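Local coordinates for protein nicotinate phosphoribosyltransferase (Porphyromonas gingivalis, PDB 2IM5) that probably catalyses the ATP-dependent synthesis of nicotinate ribonucleotide from nicotinate and phosphoribosyl pyrophosphate, a step of NAD biosynthesis, at residues A[5-10]-A[60-65]. Numbering follows the deposited sequence.
Sequences RSILDT and LSLTRD
Ile7 is wedged between Leu60 and Leu62, and its two branches divide the work. With CG1 anti to the backbone N (chi1 -154°) and the chain extended beyond it, CD1 lies along the backbone of Leu60 and Ser61, 4.2 Å from Ser61 CA. The other branch, CG2, turns to Leu62 and meets its CD1 at 3.7 Å; the two side chains cross at about a right angle. Leu62 CD1 also touches Leu8 CD2, 3.9 Å away, so one methyl spans two consecutive residues of 5-10. At the other end, Leu60 sets its CD2 against the backbone of Arg5, 3.4 Å from Arg5 O. These apolar side chains are buried, and Leu70 of helix 64-73 extends the cluster by touching both Leu8 and Leu62.

No direct polar bond joins the two segments. One water bridges their backbones, held 3.0 Å from Ile7 N, whose hydrogen it accepts, and donating to Ser61 O at 2.6 Å; Glu66, just past 60-65, makes a second link.

Ser6 to Asp9 form a beta turn closed by Asp9 N to Ser6 O at 3.0 Å, and the backbone angles of Ile7 and Leu8 make it type I. Within it Ser6 OG accepts from Leu8 N (2.9 Å, N-H...O angle 155°), an ST turn. The same hydroxyl is hydrogen-bonded to Glu66, which also accepts the N-H of Thr63, the N-cap residue, whose side chain caps a backbone N of helix 64-73 in turn: the pattern of a capping box. Within the N-terminal domain, the turn before helix 12-24 is thus tied to the start of helix 64-73.

Packing is sparser at the outer margin. The CB atoms of Arg5 and Ser61 point away from the opposite segment, and the solvent-exposed Arg5 side chain stays clear of residues 60-65.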
loop_
_atom_site.group_PDB
_atom_site.type_symbol
_atom_site.label_atom_id
_atom_site.label_comp_id
_atom_site.label_asym_id
_atom_site.label_seq_id
_atom_site.Cartn_x
_atom_site.Cartn_y
_atom_site.Cartn_z
ATOM N N ARG A 5 -3.971 18.522 -2.237
ATOM C CA ARG A 5 -3.277 19.701 -2.742
ATOM C C ARG A 5 -1.979 19.420 -3.479
ATOM O O ARG A 5 -1.506 20.255 -4.252
ATOM C CB ARG A 5 -2.993 20.675 -1.592
ATOM C CG ARG A 5 -4.243 21.260 -0.940
ATOM C CD ARG A 5 -5.184 21.812 -2.007
ATOM N NE ARG A 5 -6.280 22.599 -1.448
ATOM C CZ ARG A 5 -6.132 23.806 -0.912
ATOM N NH1 ARG A 5 -4.927 24.367 -0.858
ATOM N NH2 ARG A 5 -7.187 24.453 -0.432
ATOM N N SER A 6 -1.392 18.256 -3.236
ATOM C CA SER A 6 -0.141 17.903 -3.896
ATOM C C SER A 6 -0.224 16.617 -4.702
ATOM O O SER A 6 -0.826 15.630 -4.272
ATOM C CB SER A 6 0.979 17.761 -2.868
ATOM O OG SER A 6 2.132 17.198 -3.479
ATOM N N ILE A 7 0.403 16.618 -5.868
ATOM C CA ILE A 7 0.392 15.428 -6.695
ATOM C C ILE A 7 1.250 14.347 -6.024
ATOM O O ILE A 7 1.195 13.184 -6.401
ATOM C CB ILE A 7 0.898 15.753 -8.124
ATOM C CG1 ILE A 7 0.314 14.747 -9.114
ATOM C CG2 ILE A 7 2.415 15.727 -8.175
ATOM C CD1 ILE A 7 0.378 15.216 -10.559
ATOM N N LEU A 8 2.031 14.739 -5.015
ATOM C CA LEU A 8 2.875 13.796 -4.283
ATOM C C LEU A 8 2.183 13.288 -3.020
ATOM O O LEU A 8 2.738 12.463 -2.292
ATOM C CB LEU A 8 4.212 14.434 -3.896
ATOM C CG LEU A 8 5.163 14.902 -4.996
ATOM C CD1 LEU A 8 6.501 15.264 -4.361
ATOM C CD2 LEU A 8 5.343 13.806 -6.047
ATOM N N ASP A 9 0.977 13.778 -2.753
ATOM C CA ASP A 9 0.233 13.332 -1.575
ATOM C C ASP A 9 -0.406 11.992 -1.929
ATOM O O ASP A 9 -1.597 11.903 -2.234
ATOM C CB ASP A 9 -0.832 14.368 -1.187
ATOM C CG ASP A 9 -1.513 14.050 0.140
ATOM O OD1 ASP A 9 -0.980 13.236 0.921
ATOM O OD2 ASP A 9 -2.585 14.630 0.414
ATOM N N THR A 10 0.423 10.953 -1.898
ATOM C CA THR A 10 0.010 9.596 -2.224
ATOM C C THR A 10 1.098 8.664 -1.695
ATOM O O THR A 10 2.114 9.125 -1.158
ATOM C CB THR A 10 -0.132 9.426 -3.761
ATOM O OG1 THR A 10 -0.626 8.116 -4.069
ATOM C CG2 THR A 10 1.209 9.630 -4.444
ATOM N N LEU A 60 -4.236 19.389 -10.154
ATOM C CA LEU A 60 -2.935 19.078 -9.574
ATOM C C LEU A 60 -1.830 18.966 -10.621
ATOM O O LEU A 60 -2.044 18.462 -11.726
ATOM C CB LEU A 60 -3.006 17.767 -8.789
ATOM C CG LEU A 60 -3.962 17.703 -7.593
ATOM C CD1 LEU A 60 -4.073 16.276 -7.109
ATOM C CD2 LEU A 60 -3.466 18.618 -6.485
ATOM N N SER A 61 -0.645 19.453 -10.274
ATOM C CA SER A 61 0.498 19.363 -11.168
ATOM C C SER A 61 1.771 19.431 -10.338
ATOM O O SER A 61 1.836 20.127 -9.326
ATOM C CB SER A 61 0.484 20.478 -12.219
ATOM O OG SER A 61 0.695 21.740 -11.633
ATOM N N LEU A 62 2.773 18.683 -10.773
ATOM C CA LEU A 62 4.054 18.615 -10.087
ATOM C C LEU A 62 4.713 19.991 -10.049
ATOM O O LEU A 62 4.828 20.654 -11.082
ATOM C CB LEU A 62 4.960 17.622 -10.824
ATOM C CG LEU A 62 6.258 17.191 -10.146
ATOM C CD1 LEU A 62 5.938 16.332 -8.917
ATOM C CD2 LEU A 62 7.108 16.415 -11.153
ATOM N N THR A 63 5.133 20.430 -8.868
ATOM C CA THR A 63 5.796 21.726 -8.767
ATOM C C THR A 63 7.274 21.524 -9.079
ATOM O O THR A 63 7.750 20.390 -9.176
ATOM C CB THR A 63 5.682 22.338 -7.351
ATOM O OG1 THR A 63 6.466 21.571 -6.435
ATOM C CG2 THR A 63 4.237 22.354 -6.881
ATOM N N ARG A 64 7.999 22.625 -9.234
ATOM C CA ARG A 64 9.425 22.552 -9.519
ATOM C C ARG A 64 10.186 21.934 -8.339
ATOM O O ARG A 64 11.080 21.113 -8.532
ATOM C CB ARG A 64 9.966 23.949 -9.830
ATOM C CG ARG A 64 11.346 23.958 -10.478
ATOM C CD ARG A 64 11.429 22.955 -11.638
ATOM N NE ARG A 64 10.201 22.928 -12.435
ATOM C CZ ARG A 64 10.010 22.154 -13.502
ATOM N NH1 ARG A 64 10.970 21.331 -13.918
ATOM N NH2 ARG A 64 8.851 22.193 -14.152
ATOM N N ASP A 65 9.826 22.317 -7.119
ATOM C CA ASP A 65 10.496 21.764 -5.947
ATOM C C ASP A 65 10.220 20.276 -5.801
ATOM O O ASP A 65 11.106 19.515 -5.410
ATOM C CB ASP A 65 10.058 22.474 -4.660
ATOM C CG ASP A 65 10.624 23.874 -4.544
ATOM O OD1 ASP A 65 11.693 24.140 -5.141
ATOM O OD2 ASP A 65 10.007 24.707 -3.839
HETATM O O HOH W 1 1.788 19.008 -6.940
#